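Local coordinates for penicillin-binding protein 1A (Mycobacterium tuberculosis, PDB 5CXW) that builds and cross-links cell-wall peptidoglycan as a two-domain enzyme, represented here by its penicillin-sensitive transpeptidase part with penicillin V bound, at residues A91-G96 with T209-M214; K304-V309 with G342-I347; L315-W320 with A350-A355. All coordinates share one frame; numbering follows the deposited sequence.

Contact 1 of 3, residues A91-G96 with T209-M214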
loop_
_atom_site.group_PDB
_atom_site.type_symbol
_atom_site.label_atom_id
_atom_site.label_comp_id
_atom_site.label_asym_id
_atom_site.label_seq_id
_atom_site.Cartn_x
_atom_site.Cartn_y
_atom_site.Cartn_z
ATOM N N ALA A 91 3.253 -2.919 -11.864
ATOM C CA ALA A 91 2.716 -4.239 -12.174
ATOM C C ALA A 91 1.445 -4.520 -11.425
ATOM O O ALA A 91 1.283 -4.089 -10.265
ATOM C CB ALA A 91 3.765 -5.305 -11.844
ATOM N N GLY A 92 0.492 -5.210 -12.042
ATOM C CA GLY A 92 -0.689 -5.651 -11.245
ATOM C C GLY A 92 -0.343 -6.838 -10.361
ATOM O O GLY A 92 0.090 -7.910 -10.870
ATOM N N LEU A 93 -0.445 -6.657 -9.056
ATOM C CA LEU A 93 -0.003 -7.614 -8.091
ATOM C C LEU A 93 -1.084 -7.941 -7.066
ATOM O O LEU A 93 -1.761 -7.051 -6.598
ATOM C CB LEU A 93 1.256 -7.097 -7.396
ATOM C CG LEU A 93 2.493 -6.879 -8.275
ATOM C CD1 LEU A 93 3.597 -6.114 -7.529
ATOM C CD2 LEU A 93 3.023 -8.229 -8.790
ATOM N N GLN A 94 -1.153 -9.200 -6.626
ATOM C CA GLN A 94 -2.006 -9.526 -5.481
ATOM C C GLN A 94 -1.405 -8.933 -4.218
ATOM O O GLN A 94 -0.183 -8.995 -4.011
ATOM C CB GLN A 94 -2.175 -11.048 -5.287
ATOM C CG GLN A 94 -2.788 -11.705 -6.522
ATOM C CD GLN A 94 -3.018 -13.158 -6.263
ATOM O OE1 GLN A 94 -2.076 -13.883 -6.005
ATOM N NE2 GLN A 94 -4.250 -13.594 -6.317
ATOM N N THR A 95 -2.252 -8.350 -3.393
ATOM C CA THR A 95 -1.836 -7.625 -2.166
ATOM C C THR A 95 -1.942 -8.402 -0.871
ATOM O O THR A 95 -1.414 -7.944 0.196
ATOM C CB THR A 95 -2.687 -6.343 -2.032
ATOM O OG1 THR A 95 -4.064 -6.710 -2.078
ATOM C CG2 THR A 95 -2.361 -5.413 -3.157
ATOM N N GLY A 96 -2.665 -9.549 -0.912
ATOM C CA GLY A 96 -2.869 -10.330 0.264
ATOM C C GLY A 96 -3.510 -9.480 1.345
ATOM O O GLY A 96 -4.332 -8.614 1.056
ATOM N N THR A 209 -3.435 -5.102 -7.871
ATOM C CA THR A 209 -3.302 -3.713 -7.547
ATOM C C THR A 209 -1.818 -3.344 -7.716
ATOM O O THR A 209 -0.933 -4.209 -7.655
ATOM C CB THR A 209 -3.693 -3.546 -6.060
ATOM O OG1 THR A 209 -5.054 -3.946 -5.918
ATOM C CG2 THR A 209 -3.566 -2.102 -5.487
ATOM N N ARG A 210 -1.522 -2.064 -7.922
ATOM C CA ARG A 210 -0.093 -1.673 -8.070
ATOM C C ARG A 210 0.435 -1.185 -6.722
ATOM O O ARG A 210 -0.305 -0.666 -5.880
ATOM C CB ARG A 210 0.036 -0.538 -9.066
ATOM C CG ARG A 210 -0.553 -0.815 -10.452
ATOM C CD ARG A 210 -0.519 0.430 -11.350
ATOM N NE ARG A 210 -1.511 1.404 -10.876
ATOM C CZ ARG A 210 -1.639 2.661 -11.299
ATOM N NH1 ARG A 210 -0.888 3.129 -12.273
ATOM N NH2 ARG A 210 -2.621 3.417 -10.792
ATOM N N VAL A 211 1.757 -1.274 -6.577
ATOM C CA VAL A 211 2.434 -0.778 -5.392
ATOM C C VAL A 211 2.133 0.721 -5.245
ATOM O O VAL A 211 1.872 1.202 -4.127
ATOM C CB VAL A 211 3.948 -1.033 -5.515
ATOM C CG1 VAL A 211 4.744 -0.392 -4.390
ATOM C CG2 VAL A 211 4.290 -2.517 -5.534
ATOM N N ILE A 212 2.153 1.492 -6.363
ATOM C CA ILE A 212 1.804 2.905 -6.245
ATOM C C ILE A 212 0.395 3.147 -5.729
ATOM O O ILE A 212 0.200 4.060 -4.926
ATOM C CB ILE A 212 2.087 3.728 -7.543
ATOM C CG1 ILE A 212 1.787 5.217 -7.330
ATOM C CG2 ILE A 212 1.338 3.164 -8.766
ATOM C CD1 ILE A 212 2.632 6.087 -8.279
ATOM N N ASP A 213 -0.570 2.310 -6.117
ATOM C CA ASP A 213 -1.952 2.430 -5.636
ATOM C C ASP A 213 -1.986 2.234 -4.121
ATOM O O ASP A 213 -2.657 2.947 -3.427
ATOM C CB ASP A 213 -2.863 1.337 -6.247
ATOM C CG ASP A 213 -3.127 1.543 -7.746
ATOM O OD1 ASP A 213 -3.528 2.664 -8.128
ATOM O OD2 ASP A 213 -3.031 0.552 -8.513
ATOM N N MET A 214 -1.261 1.243 -3.630
ATOM C CA MET A 214 -1.272 0.959 -2.180
ATOM C C MET A 214 -0.646 2.140 -1.371
ATOM O O MET A 214 -1.195 2.565 -0.359
ATOM C CB MET A 214 -0.551 -0.348 -1.852
ATOM C CG MET A 214 -1.275 -1.590 -2.351
ATOM S SD MET A 214 -2.915 -1.813 -1.629
ATOM C CE MET A 214 -2.461 -2.301 0.013
HETATM O O HOH W 1 3.030 -2.674 -8.720
HETATM O O HOH W 2 -5.607 -6.198 -4.338
#
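The two-stranded antiparallel ladder of this transpeptidase domain, just ahead of the helix start that probably carries the acylated serine in what fits an SxxK motif, is made by Leu93 and Thr209, a hydrogen-bonded pair. Leu93 N donates to Thr209 O at 2.9 Å, and Thr209 N returns an equally long bond to Leu93 O. The ladder between the two segments is this one pair; after Thr209 the chain enters a helix, with Arg210 at the N-cap position, while Thr95 and Gly96 find backbone partners in Gly205. Water extends the pairing at each end. One molecule donates to Ala91 O and accepts from Val211 N, so that a first-turn amide of the helix is tied back to the opposite backbone. A second joins the hydroxyls of Thr95 and Thr209, 2.8 Å from Thr95 OG1.

Side chains fill in beside the backbone. Thr95 sends its methyl, CG2, to Thr209 CB at 3.7 Å and to the sulfur of Met214, whose chain folds at chi2 and chi3 to bring SD there. With OG1 set between the backbone N and carbonyl carbon (chi1 54°), Thr95 turns its hydroxyl to the water, with a weak bond to Gly205 O besides, and its methyl to the apolar side. Leu93 CD1 meets Val211 CG2 at 4.2 Å.

Asp213 braces the helix start from within: its OD2 accepts from both Arg210 N and Arg210 NE, while Arg210 NH2 reaches OD1 at 2.9 Å, a side-on, two-nitrogen salt bridge; OD1 also accepts from Ala179 N. The ladder packs on the central sheet: Leu93, Val211 and Met214 rest on strands 303-312 and 315-323, with Trp307 touching all three, and Val211 also reaches strand 60-67.

Contact 2 of 3, residues K304-V309 with G342-I347. With PEG (di(hydroxyethyl)ether), chain D.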
loop_
_atom_site.group_PDB
_atom_site.type_symbol
_atom_site.label_atom_id
_atom_site.label_comp_id
_atom_site.label_asym_id
_atom_site.label_seq_id
_atom_site.Cartn_x
_atom_site.Cartn_y
_atom_site.Cartn_z
ATOM N N LYS A 304 3.996 -16.302 -2.282
ATOM C CA LYS A 304 4.211 -15.787 -3.600
ATOM C C LYS A 304 4.605 -14.333 -3.618
ATOM O O LYS A 304 5.584 -13.978 -4.263
ATOM C CB LYS A 304 2.987 -16.002 -4.489
ATOM C CG LYS A 304 3.184 -15.513 -5.926
ATOM C CD LYS A 304 2.107 -16.027 -6.868
ATOM C CE LYS A 304 0.733 -15.399 -6.584
ATOM N NZ LYS A 304 0.575 -13.957 -7.042
ATOM N N ASP A 305 3.869 -13.506 -2.895
ATOM C CA ASP A 305 4.110 -12.072 -2.806
ATOM C C ASP A 305 4.138 -11.697 -1.336
ATOM O O ASP A 305 3.391 -12.241 -0.523
ATOM C CB ASP A 305 3.011 -11.204 -3.421
ATOM C CG ASP A 305 2.589 -11.637 -4.800
ATOM O OD1 ASP A 305 1.735 -12.520 -4.908
ATOM O OD2 ASP A 305 3.141 -11.063 -5.784
ATOM N N ALA A 306 4.995 -10.766 -0.992
ATOM C CA ALA A 306 5.140 -10.320 0.377
ATOM C C ALA A 306 5.121 -8.824 0.413
ATOM O O ALA A 306 5.800 -8.188 -0.377
ATOM C CB ALA A 306 6.402 -10.888 0.957
ATOM N N TRP A 307 4.336 -8.239 1.309
ATOM C CA TRP A 307 4.122 -6.825 1.374
ATOM C C TRP A 307 4.293 -6.205 2.771
ATOM O O TRP A 307 3.899 -6.815 3.787
ATOM C CB TRP A 307 2.672 -6.502 1.011
ATOM C CG TRP A 307 2.256 -6.719 -0.402
ATOM C CD1 TRP A 307 1.952 -7.921 -1.013
ATOM C CD2 TRP A 307 2.145 -5.704 -1.401
ATOM N NE1 TRP A 307 1.615 -7.679 -2.353
ATOM C CE2 TRP A 307 1.678 -6.332 -2.593
ATOM C CE3 TRP A 307 2.323 -4.305 -1.393
ATOM C CZ2 TRP A 307 1.421 -5.628 -3.741
ATOM C CZ3 TRP A 307 2.049 -3.576 -2.563
ATOM C CH2 TRP A 307 1.613 -4.252 -3.733
ATOM N N MET A 308 4.748 -4.962 2.819
ATOM C CA MET A 308 4.577 -4.120 3.984
ATOM C C MET A 308 4.204 -2.747 3.486
ATOM O O MET A 308 4.952 -2.147 2.663
ATOM C CB MET A 308 5.842 -4.032 4.842
ATOM C CG MET A 308 5.755 -3.101 6.060
ATOM S SD MET A 308 4.332 -3.496 7.112
ATOM C CE MET A 308 5.084 -3.650 8.749
ATOM N N VAL A 309 3.062 -2.232 3.966
ATOM C CA VAL A 309 2.602 -0.889 3.640
ATOM C C VAL A 309 2.326 -0.116 4.913
ATOM O O VAL A 309 1.673 -0.590 5.801
ATOM C CB VAL A 309 1.350 -0.936 2.742
ATOM C CG1 VAL A 309 1.059 0.442 2.166
ATOM C CG2 VAL A 309 1.493 -1.926 1.647
ATOM N N GLY A 342 8.983 -10.100 6.944
ATOM C CA GLY A 342 10.368 -10.337 6.643
ATOM C C GLY A 342 10.960 -9.254 5.776
ATOM O O GLY A 342 10.873 -8.056 6.097
ATOM N N LEU A 343 11.547 -9.638 4.650
ATOM C CA LEU A 343 12.219 -8.630 3.778
ATOM C C LEU A 343 11.414 -7.382 3.428
ATOM O O LEU A 343 11.981 -6.317 3.443
ATOM C CB LEU A 343 12.793 -9.226 2.482
ATOM C CG LEU A 343 13.745 -10.395 2.590
ATOM C CD1 LEU A 343 14.237 -10.788 1.203
ATOM C CD2 LEU A 343 14.903 -10.093 3.547
ATOM N N PRO A 344 10.073 -7.502 3.160
ATOM C CA PRO A 344 9.375 -6.249 2.817
ATOM C C PRO A 344 9.329 -5.259 3.994
ATOM O O PRO A 344 9.512 -4.060 3.788
ATOM C CB PRO A 344 7.957 -6.710 2.457
ATOM C CG PRO A 344 8.117 -8.166 2.091
ATOM C CD PRO A 344 9.218 -8.662 3.004
ATOM N N SER A 345 9.196 -5.766 5.215
ATOM C CA SER A 345 9.224 -4.922 6.420
ATOM C C SER A 345 10.615 -4.387 6.695
ATOM O O SER A 345 10.766 -3.240 7.098
ATOM C CB SER A 345 8.646 -5.681 7.614
ATOM O OG SER A 345 7.277 -5.902 7.486
ATOM N N ASP A 346 11.673 -5.177 6.412
ATOM C CA ASP A 346 13.041 -4.685 6.517
ATOM C C ASP A 346 13.250 -3.484 5.587
ATOM O O ASP A 346 13.785 -2.419 6.009
ATOM C CB ASP A 346 14.062 -5.783 6.140
ATOM C CG ASP A 346 14.085 -6.953 7.088
ATOM O OD1 ASP A 346 13.888 -6.804 8.318
ATOM O OD2 ASP A 346 14.369 -8.066 6.594
ATOM N N ILE A 347 12.786 -3.603 4.329
ATOM C CA ILE A 347 12.939 -2.553 3.357
ATOM C C ILE A 347 12.095 -1.325 3.737
ATOM O O ILE A 347 12.553 -0.190 3.628
ATOM C CB ILE A 347 12.594 -3.081 1.934
ATOM C CG1 ILE A 347 13.591 -4.159 1.482
ATOM C CG2 ILE A 347 12.447 -1.937 0.936
ATOM C CD1 ILE A 347 13.144 -5.000 0.263
HETATM O O2 PEG D . -1.454 -14.354 -9.210
HETATM C C3 PEG D . -1.663 -13.753 -10.481
HETATM C C4 PEG D . -1.894 -12.284 -10.263
HETATM O O4 PEG D . -3.284 -12.054 -10.367
#
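Met308 projects from strand 304-309 onto the first turn of helix 343-356, and its side chain wraps around the hydroxyl of Ser345. CB starts 3.5 Å from Ser345 OG and also lies 4.2 Å from Pro344 CB. CG, anti to the backbone N (chi1 177°), runs along the same serine, touching both OG and Ser345 CA. A bend at chi2 (54°) then keeps SD near the oxygen, and the terminal methyl CE comes to 3.4 Å from Ser345 OG. Four successive atoms thus border one hydroxyl without a hydrogen bond between the two residues; Ser345 OG is hydrogen-bonded instead to Gly340 O.

Two residues back on the same side of the strand, Ala306 meets the proline ring. Ala306 CB and Pro344 CG are only 3.4 Å apart, tighter than usual for two carbons, and Ala306 O lies just as near to the same ring atom. Pro344 CB rests against the peptide joining Trp307 to Met308, so the ring also lies across the strand backbone. With partners this small, the short-segment axes come within 6.7 Å, at an angle of 32°.

On the other side of the strand, Trp307 NE1 bonds to Gln94 O. Lys304 NZ forms a salt bridge with Asp305 OD1 and a hydrogen bond to Gln94 OE1, while also binding a diethylene glycol molecule, probably from crystallisation. Across the strand-helix interface no hydrogen bond forms: cohesion there is by van der Waals contact, and the serine hydroxyl is satisfied by a backbone carbonyl of the preceding loop.

Contact 3 of 3, residues L315-W320 with A350-A355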
loop_
_atom_site.group_PDB
_atom_site.type_symbol
_atom_site.label_atom_id
_atom_site.label_comp_id
_atom_site.label_asym_id
_atom_site.label_seq_id
_atom_site.Cartn_x
_atom_site.Cartn_y
_atom_site.Cartn_z
ATOM N N LEU A 315 4.543 10.637 5.425
ATOM C CA LEU A 315 5.070 9.738 4.420
ATOM C C LEU A 315 4.386 8.396 4.468
ATOM O O LEU A 315 4.243 7.801 5.517
ATOM C CB LEU A 315 6.590 9.562 4.515
ATOM C CG LEU A 315 7.233 9.044 3.229
ATOM C CD1 LEU A 315 7.170 10.078 2.104
ATOM C CD2 LEU A 315 8.693 8.765 3.569
ATOM N N SER A 316 3.907 7.961 3.298
ATOM C CA SER A 316 3.292 6.641 3.143
ATOM C C SER A 316 4.081 5.822 2.191
ATOM O O SER A 316 4.311 6.238 1.046
ATOM C CB SER A 316 1.859 6.784 2.585
ATOM O OG SER A 316 1.320 5.465 2.344
ATOM N N THR A 317 4.543 4.659 2.645
ATOM C CA THR A 317 5.418 3.823 1.836
ATOM C C THR A 317 4.846 2.391 1.712
ATOM O O THR A 317 4.470 1.752 2.714
ATOM C CB THR A 317 6.847 3.762 2.415
ATOM O OG1 THR A 317 7.406 5.092 2.464
ATOM C CG2 THR A 317 7.758 2.875 1.529
ATOM N N ALA A 318 4.776 1.920 0.465
ATOM C CA ALA A 318 4.397 0.573 0.154
ATOM C C ALA A 318 5.629 -0.188 -0.394
ATOM O O ALA A 318 6.362 0.317 -1.228
ATOM C CB ALA A 318 3.310 0.560 -0.918
ATOM N N VAL A 319 5.792 -1.422 0.070
ATOM C CA VAL A 319 6.858 -2.300 -0.396
ATOM C C VAL A 319 6.265 -3.653 -0.720
ATOM O O VAL A 319 5.571 -4.265 0.089
ATOM C CB VAL A 319 7.916 -2.545 0.675
ATOM C CG1 VAL A 319 9.019 -3.464 0.161
ATOM C CG2 VAL A 319 8.512 -1.191 1.196
ATOM N N TRP A 320 6.673 -4.130 -1.898
ATOM C CA TRP A 320 6.395 -5.483 -2.395
ATOM C C TRP A 320 7.727 -6.180 -2.659
ATOM O O TRP A 320 8.671 -5.567 -3.126
ATOM C CB TRP A 320 5.576 -5.401 -3.672
ATOM C CG TRP A 320 5.504 -6.698 -4.469
ATOM C CD1 TRP A 320 4.568 -7.700 -4.318
ATOM C CD2 TRP A 320 6.355 -7.114 -5.542
ATOM N NE1 TRP A 320 4.793 -8.696 -5.241
ATOM C CE2 TRP A 320 5.899 -8.375 -5.985
ATOM C CE3 TRP A 320 7.461 -6.547 -6.184
ATOM C CZ2 TRP A 320 6.477 -9.042 -7.077
ATOM C CZ3 TRP A 320 8.046 -7.216 -7.227
ATOM C CH2 TRP A 320 7.544 -8.469 -7.676
ATOM N N ALA A 350 13.613 0.545 6.752
ATOM C CA ALA A 350 14.850 1.227 6.369
ATOM C C ALA A 350 14.559 2.418 5.480
ATOM O O ALA A 350 15.167 3.498 5.652
ATOM C CB ALA A 350 15.772 0.269 5.669
ATOM N N THR A 351 13.604 2.261 4.581
ATOM C CA THR A 351 13.240 3.373 3.696
ATOM C C THR A 351 12.622 4.499 4.520
ATOM O O THR A 351 12.953 5.693 4.351
ATOM C CB THR A 351 12.240 2.877 2.645
ATOM O OG1 THR A 351 12.861 1.864 1.802
ATOM C CG2 THR A 351 11.798 4.070 1.737
ATOM N N MET A 352 11.695 4.121 5.412
ATOM C CA MET A 352 10.996 5.131 6.238
ATOM C C MET A 352 11.978 5.872 7.163
ATOM O O MET A 352 11.999 7.102 7.194
ATOM C CB MET A 352 9.849 4.524 7.024
ATOM C CG MET A 352 8.659 4.150 6.119
ATOM S SD MET A 352 7.727 5.574 5.540
ATOM C CE MET A 352 6.629 5.909 6.928
ATOM N N ASP A 353 12.798 5.105 7.860
ATOM C CA ASP A 353 13.783 5.657 8.811
ATOM C C ASP A 353 14.720 6.632 8.059
ATOM O O ASP A 353 14.978 7.763 8.495
ATOM C CB ASP A 353 14.611 4.533 9.461
ATOM C CG ASP A 353 13.856 3.768 10.556
ATOM O OD1 ASP A 353 12.849 4.313 11.092
ATOM O OD2 ASP A 353 14.356 2.691 10.946
ATOM N N GLY A 354 15.231 6.184 6.913
ATOM C CA GLY A 354 16.083 7.026 6.106
ATOM C C GLY A 354 15.433 8.285 5.556
ATOM O O GLY A 354 16.054 9.360 5.535
ATOM N N ALA A 355 14.211 8.142 5.033
ATOM C CA ALA A 355 13.522 9.247 4.415
ATOM C C ALA A 355 13.142 10.290 5.428
ATOM O O ALA A 355 13.139 11.482 5.096
ATOM C CB ALA A 355 12.272 8.743 3.699
#
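Thr317 OG1 has two neighbours: the sulfur of Met352 across the contact, 3.1 Å from Thr317 OG1 to Met352 SD, and Ser66 OG of the adjacent strand 60-67, to which it is hydrogen-bonded. The same thioether also leans on Thr317 CB at 3.7 Å, so the threonine is met from the flank, the two side chains lying alongside and pointing opposite ways.

Met352 gets there by folding. Its chi2 and chi3 (-74° and -83°) turn the chain twice, carrying SD over Thr317 and the methyl CE on to Leu315 O at 3.4 Å. A single folded side chain therefore spans two alternate residues of the strand, i and i+2, whose side chains face the helix.

Leu315 occupies the far end of this row. Its CD2 branch presses on Ala355 CB at 3.6 Å and on Met352 SD a little farther off, bridging helix residues one turn apart. Thr351 adds only a distant methyl contact to Thr317.

Helix and strand run nearly antiparallel (153°), their segment axes 9.5 Å apart at closest. The strand is the central one of the five-stranded sheet, between 60-67 and 303-312. Helix 343-356 covers one of its faces together with helix 39-53, against which Thr351 and Ala355 pack, whereas Ser316 and Ala318 turn to helix 211-222.

Overall arrangement
The three contacts show how one antiparallel sheet can be packed from both faces. Contacts 2 and 3 share helix 343-356 and the neighbouring strands 303-312 and 315-323; their centres are 11 Å apart, joined by the backbone pair Met308 O to Val319 N (2.8 Å). Contact 1 approaches from the face bearing Trp307 and Trp320, whose rings meet edge-to-face; Val211 CG2 lies 3.7 Å from Trp307 CH2, and Leu93 packs on Trp320. The side chains of Thr95 and Trp307 each lie about 8 Å from that of Ser97, the probable acylated serine. Gly96 touches the bound penicillin V, and the Ala306 side chain is about 7 Å from it. Contact 3 lies away from this site.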